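Local coordinates for putative uncharacterized protein (Streptococcus pneumoniae, PDB 3NZ3), which probably mediates adhesion of the bacterium to host mucin as a cell-wall-anchored surface protein, of which this chain is the mucin-binding domain, at residues K20-I25 against G68-V73; L47-T52 against G63-G68. One frame throughout, in Å; residues are numbered along the deposited sequence.

Contact 1: K20-I25 against G68-V73; sequences KTITRI and GNWDEV
Arg24 lays its aliphatic stem over the indole of Trp70, with CB above the middle of the six-membered ring, 3.5 Å from its centroid, in a CH-pi contact over the face. Further out, CD rides above CE3, and a bend at chi3 (74°) swings the guanidinium back across the tryptophan's own CB, which sits 3.5 Å from NH2 and under one face of the group. The guanidinium and ring planes are 31° apart. Asp71 O comes in at the guanidinium edge, 3.0 Å from NH2, while NE bonds to Gln43 OE1 and NH1 to Glu90 O. Since Gln43 also donates to Asp71 O, a single amide holds both the arginine head and the carbonyl beside it. The two segments belong to opposing layers of this all-beta, Ig-like domain: 20-25 is part of strand 14-30, an inner strand of the four-stranded mixed sheet, and 68-70 starts the two-stranded sheet packed on it, with strand axes 8.6 Å apart. Trp70 reaches from one layer down to the other. At the rim of its ring, NE1 makes a weak hydrogen bond to Ile22 O (3.4 Å), a loose partner for the indole nitrogen in this buried setting. Ile22 turns CG2 anti to its backbone N and brings that methyl within 3.7 Å of Trp70 CZ2, the two side chains crossing at about a right angle.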
# COMPACT_ATOMS: atom_id res chain seq x y z
N LYS A 20 -2.18 -13.16 2.50
CA LYS A 20 -2.97 -11.98 2.80
C LYS A 20 -2.40 -10.78 2.05
O LYS A 20 -1.20 -10.73 1.77
CB LYS A 20 -3.05 -11.71 4.30
CG LYS A 20 -1.75 -11.35 4.98
CD LYS A 20 -2.04 -11.02 6.44
CE LYS A 20 -0.80 -10.62 7.19
NZ LYS A 20 -1.15 -10.24 8.60
N THR A 21 -3.26 -9.82 1.74
CA THR A 21 -2.88 -8.65 0.96
C THR A 21 -2.97 -7.40 1.84
O THR A 21 -3.96 -7.19 2.55
CB THR A 21 -3.73 -8.50 -0.31
OG1 THR A 21 -3.66 -9.71 -1.08
CG2 THR A 21 -3.24 -7.33 -1.18
N ILE A 22 -1.90 -6.61 1.81
CA ILE A 22 -1.82 -5.34 2.51
C ILE A 22 -1.59 -4.26 1.46
O ILE A 22 -0.69 -4.38 0.63
CB ILE A 22 -0.68 -5.34 3.56
CG1 ILE A 22 -0.82 -6.56 4.49
CG2 ILE A 22 -0.70 -4.05 4.39
CD1 ILE A 22 0.43 -6.91 5.26
N THR A 23 -2.42 -3.22 1.49
CA THR A 23 -2.49 -2.27 0.38
C THR A 23 -2.29 -0.81 0.83
O THR A 23 -2.84 -0.38 1.85
CB THR A 23 -3.83 -2.40 -0.38
OG1 THR A 23 -4.06 -3.78 -0.73
CG2 THR A 23 -3.83 -1.57 -1.66
N ARG A 24 -1.50 -0.07 0.06
CA ARG A 24 -1.42 1.37 0.21
C ARG A 24 -2.10 2.06 -0.98
O ARG A 24 -1.81 1.75 -2.14
CB ARG A 24 0.02 1.86 0.34
CG ARG A 24 0.13 3.38 0.49
CD ARG A 24 1.53 3.82 0.90
NE ARG A 24 2.49 3.72 -0.19
CZ ARG A 24 3.79 4.03 -0.09
NH1 ARG A 24 4.29 4.47 1.06
NH2 ARG A 24 4.57 3.91 -1.15
N ILE A 25 -2.99 2.98 -0.66
CA ILE A 25 -3.62 3.81 -1.69
C ILE A 25 -3.16 5.25 -1.55
O ILE A 25 -3.15 5.82 -0.44
CB ILE A 25 -5.16 3.73 -1.63
CG1 ILE A 25 -5.61 2.27 -1.82
CG2 ILE A 25 -5.79 4.63 -2.69
CD1 ILE A 25 -7.09 2.02 -1.51
N GLY A 68 7.37 -7.59 1.81
CA GLY A 68 7.23 -6.84 0.57
C GLY A 68 7.62 -5.39 0.72
O GLY A 68 8.26 -4.99 1.71
N ASN A 69 7.21 -4.60 -0.26
CA ASN A 69 7.60 -3.20 -0.34
C ASN A 69 6.58 -2.45 -1.19
O ASN A 69 6.24 -2.91 -2.29
CB ASN A 69 8.99 -3.10 -0.97
CG ASN A 69 9.61 -1.73 -0.82
OD1 ASN A 69 9.66 -0.96 -1.79
ND2 ASN A 69 10.11 -1.42 0.37
N TRP A 70 6.07 -1.34 -0.66
CA TRP A 70 5.33 -0.38 -1.48
C TRP A 70 6.34 0.56 -2.11
O TRP A 70 7.12 1.19 -1.40
CB TRP A 70 4.33 0.42 -0.64
CG TRP A 70 3.21 -0.38 -0.05
CD1 TRP A 70 2.52 -1.39 -0.67
CD2 TRP A 70 2.61 -0.22 1.24
NE1 TRP A 70 1.55 -1.88 0.17
CE2 TRP A 70 1.58 -1.18 1.35
CE3 TRP A 70 2.84 0.64 2.33
CZ2 TRP A 70 0.79 -1.31 2.49
CZ3 TRP A 70 2.06 0.51 3.47
CH2 TRP A 70 1.04 -0.46 3.54
N ASP A 71 6.34 0.63 -3.44
CA ASP A 71 7.32 1.42 -4.16
C ASP A 71 7.10 2.92 -3.96
O ASP A 71 5.98 3.37 -3.70
CB ASP A 71 7.29 1.11 -5.66
CG ASP A 71 7.81 -0.27 -5.98
OD1 ASP A 71 8.58 -0.84 -5.18
OD2 ASP A 71 7.43 -0.79 -7.05
N GLU A 72 8.18 3.68 -4.10
CA GLU A 72 8.11 5.13 -4.17
C GLU A 72 7.20 5.56 -5.32
O GLU A 72 7.22 4.95 -6.40
CB GLU A 72 9.51 5.74 -4.34
CG GLU A 72 9.50 7.25 -4.56
CD GLU A 72 10.85 7.86 -4.90
OE1 GLU A 72 11.67 7.20 -5.56
OE2 GLU A 72 11.08 9.03 -4.51
N VAL A 73 6.40 6.60 -5.08
CA VAL A 73 5.58 7.19 -6.13
C VAL A 73 5.79 8.70 -6.17
O VAL A 73 5.41 9.41 -5.24
CB VAL A 73 4.07 6.87 -5.95
CG1 VAL A 73 3.26 7.45 -7.10
CG2 VAL A 73 3.84 5.35 -5.87

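Contact 2: L47-T52 against G63-G68; sequences LSRTKT and GEWTTG
The Trp65 indole has Arg49 on one face and Lys20 on the other, while the backbone of Leu47 and Ser48 meets its edge. On the arginine side CD lies 3.7 Å from the centroid of the five-membered ring, a CH-pi contact shifted toward the rim, and NE continues along the same face to 3.4 Å from CZ2. The guanidinium is nearly parallel to the indole, 15° between the planes. Arg49 gets there by setting CG between its backbone N and carbonyl carbon (chi1 68°), then running straight out from CG to NE. Its polar end is well occupied: NH2 makes a salt bridge to Glu18, and NH1 donates in the guanidinium plane to water 1, which passes the bond on to Gly63 O. On the far face, Lys20 makes a cation-pi contact, leaving the tryptophan between two cationic side chains.

The backbones run roughly antiparallel but are only partly zipped. Thr66 N donates to Ser48 O (2.9 Å). The return bond comes from Ser48 N and goes to Thr66 OG1 (2.9 Å), a side-chain hydroxyl where a regular ladder would use a carbonyl. Ser48 O also takes a CA-H...O contact from Trp65 CA at 3.2 Å. Further along, Thr50 O receives Gly63 N nearly straight (170° at the hydrogen), while water 2 bridges Thr50 N to Glu64 O. Leu47 closes the other end, with CD2 3.6 Å from Thr67 C. Segment 63-68 thus runs beside strand 39-53, leading from edge strand 60-62 into strand 68-74 of the second sheet, with strand 14-30 on the other side of 39-53.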
# COMPACT_ATOMS: atom_id res chain seq x y z
N LEU A 47 1.49 -11.20 0.89
CA LEU A 47 2.44 -11.99 1.66
C LEU A 47 1.92 -13.40 1.84
O LEU A 47 0.72 -13.65 1.70
CB LEU A 47 2.70 -11.34 3.02
CG LEU A 47 3.11 -9.86 2.98
CD1 LEU A 47 3.34 -9.35 4.37
CD2 LEU A 47 4.36 -9.65 2.12
N SER A 48 2.83 -14.33 2.14
CA SER A 48 2.45 -15.73 2.30
C SER A 48 3.23 -16.42 3.41
O SER A 48 4.33 -16.01 3.77
CB SER A 48 2.65 -16.50 1.00
OG SER A 48 4.03 -16.79 0.79
N ARG A 49 2.64 -17.49 3.94
CA ARG A 49 3.35 -18.38 4.86
C ARG A 49 2.86 -19.81 4.67
O ARG A 49 1.72 -20.03 4.24
CB ARG A 49 3.19 -17.92 6.32
CG ARG A 49 1.77 -18.05 6.87
CD ARG A 49 1.72 -17.80 8.37
NE ARG A 49 0.35 -17.78 8.87
CZ ARG A 49 0.01 -17.62 10.15
NH1 ARG A 49 0.94 -17.46 11.08
NH2 ARG A 49 -1.27 -17.63 10.49
N THR A 50 3.72 -20.78 4.98
CA THR A 50 3.34 -22.19 4.87
C THR A 50 2.59 -22.62 6.12
O THR A 50 2.87 -22.15 7.22
CB THR A 50 4.57 -23.09 4.62
OG1 THR A 50 5.35 -22.53 3.56
CG2 THR A 50 4.15 -24.48 4.19
N LYS A 51 1.60 -23.48 5.92
CA LYS A 51 0.82 -24.07 7.01
C LYS A 51 1.00 -25.57 6.91
O LYS A 51 0.79 -26.16 5.85
CB LYS A 51 -0.66 -23.71 6.88
CG LYS A 51 -1.57 -24.31 7.97
CD LYS A 51 -3.03 -24.33 7.53
CE LYS A 51 -3.96 -24.73 8.66
NZ LYS A 51 -5.38 -24.50 8.28
N THR A 52 1.41 -26.19 8.01
CA THR A 52 1.61 -27.63 8.07
C THR A 52 0.69 -28.18 9.15
O THR A 52 0.70 -27.69 10.28
CB THR A 52 3.08 -28.00 8.37
OG1 THR A 52 3.93 -27.35 7.41
CG2 THR A 52 3.31 -29.50 8.27
N GLY A 63 4.91 -21.36 9.18
CA GLY A 63 6.20 -20.78 8.87
C GLY A 63 6.15 -19.26 8.99
O GLY A 63 5.10 -18.69 9.28
N GLU A 64 7.28 -18.61 8.76
CA GLU A 64 7.35 -17.16 8.76
C GLU A 64 6.66 -16.61 7.51
O GLU A 64 6.62 -17.27 6.47
CB GLU A 64 8.81 -16.69 8.79
CG GLU A 64 9.56 -17.05 10.07
CD GLU A 64 8.90 -16.49 11.31
OE1 GLU A 64 8.58 -15.29 11.34
OE2 GLU A 64 8.69 -17.27 12.26
N TRP A 65 6.12 -15.40 7.61
CA TRP A 65 5.55 -14.69 6.46
C TRP A 65 6.65 -14.09 5.59
O TRP A 65 7.72 -13.71 6.09
CB TRP A 65 4.66 -13.54 6.93
CG TRP A 65 3.37 -13.90 7.57
CD1 TRP A 65 3.12 -14.03 8.92
CD2 TRP A 65 2.12 -14.12 6.91
NE1 TRP A 65 1.79 -14.33 9.12
CE2 TRP A 65 1.16 -14.40 7.91
CE3 TRP A 65 1.71 -14.13 5.56
CZ2 TRP A 65 -0.19 -14.68 7.60
CZ3 TRP A 65 0.38 -14.40 5.26
CH2 TRP A 65 -0.55 -14.68 6.28
N THR A 66 6.38 -13.97 4.30
CA THR A 66 7.26 -13.22 3.40
C THR A 66 7.15 -11.73 3.71
O THR A 66 6.34 -11.32 4.54
CB THR A 66 6.90 -13.47 1.91
OG1 THR A 66 5.50 -13.26 1.71
CG2 THR A 66 7.28 -14.89 1.50
N THR A 67 7.99 -10.93 3.06
CA THR A 67 7.92 -9.48 3.19
C THR A 67 7.83 -8.83 1.82
O THR A 67 8.17 -9.44 0.80
CB THR A 67 9.16 -8.90 3.89
OG1 THR A 67 10.34 -9.40 3.24
CG2 THR A 67 9.18 -9.28 5.37
N GLY A 68 7.37 -7.59 1.81
CA GLY A 68 7.23 -6.84 0.57
C GLY A 68 7.62 -5.39 0.72
O GLY A 68 8.26 -4.99 1.71
O HOH W 1 3.75 -17.41 11.08
O HOH W 2 6.37 -19.97 5.85

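Contact 1 lies in the core, near the centre of the chain, and contact 2 at the surface; their centres are about 16 Å apart. Contact 1 joins the two sheets face to face, mainly through side chains, whereas contact 2 runs along the flank of a strand in one sheet, using backbone bonds and bridging waters. Each pairs a tryptophan with an arginine stem. Strands 14-30 and 39-53 are sheet neighbours and link the sites: Lys20 O probably accepts a hydrogen bond from Leu47 N, and Ile22 CD1 packs 3.9 Å from Leu47 CD1. Gly68 is common to both, where 63-68 leads into the second sheet.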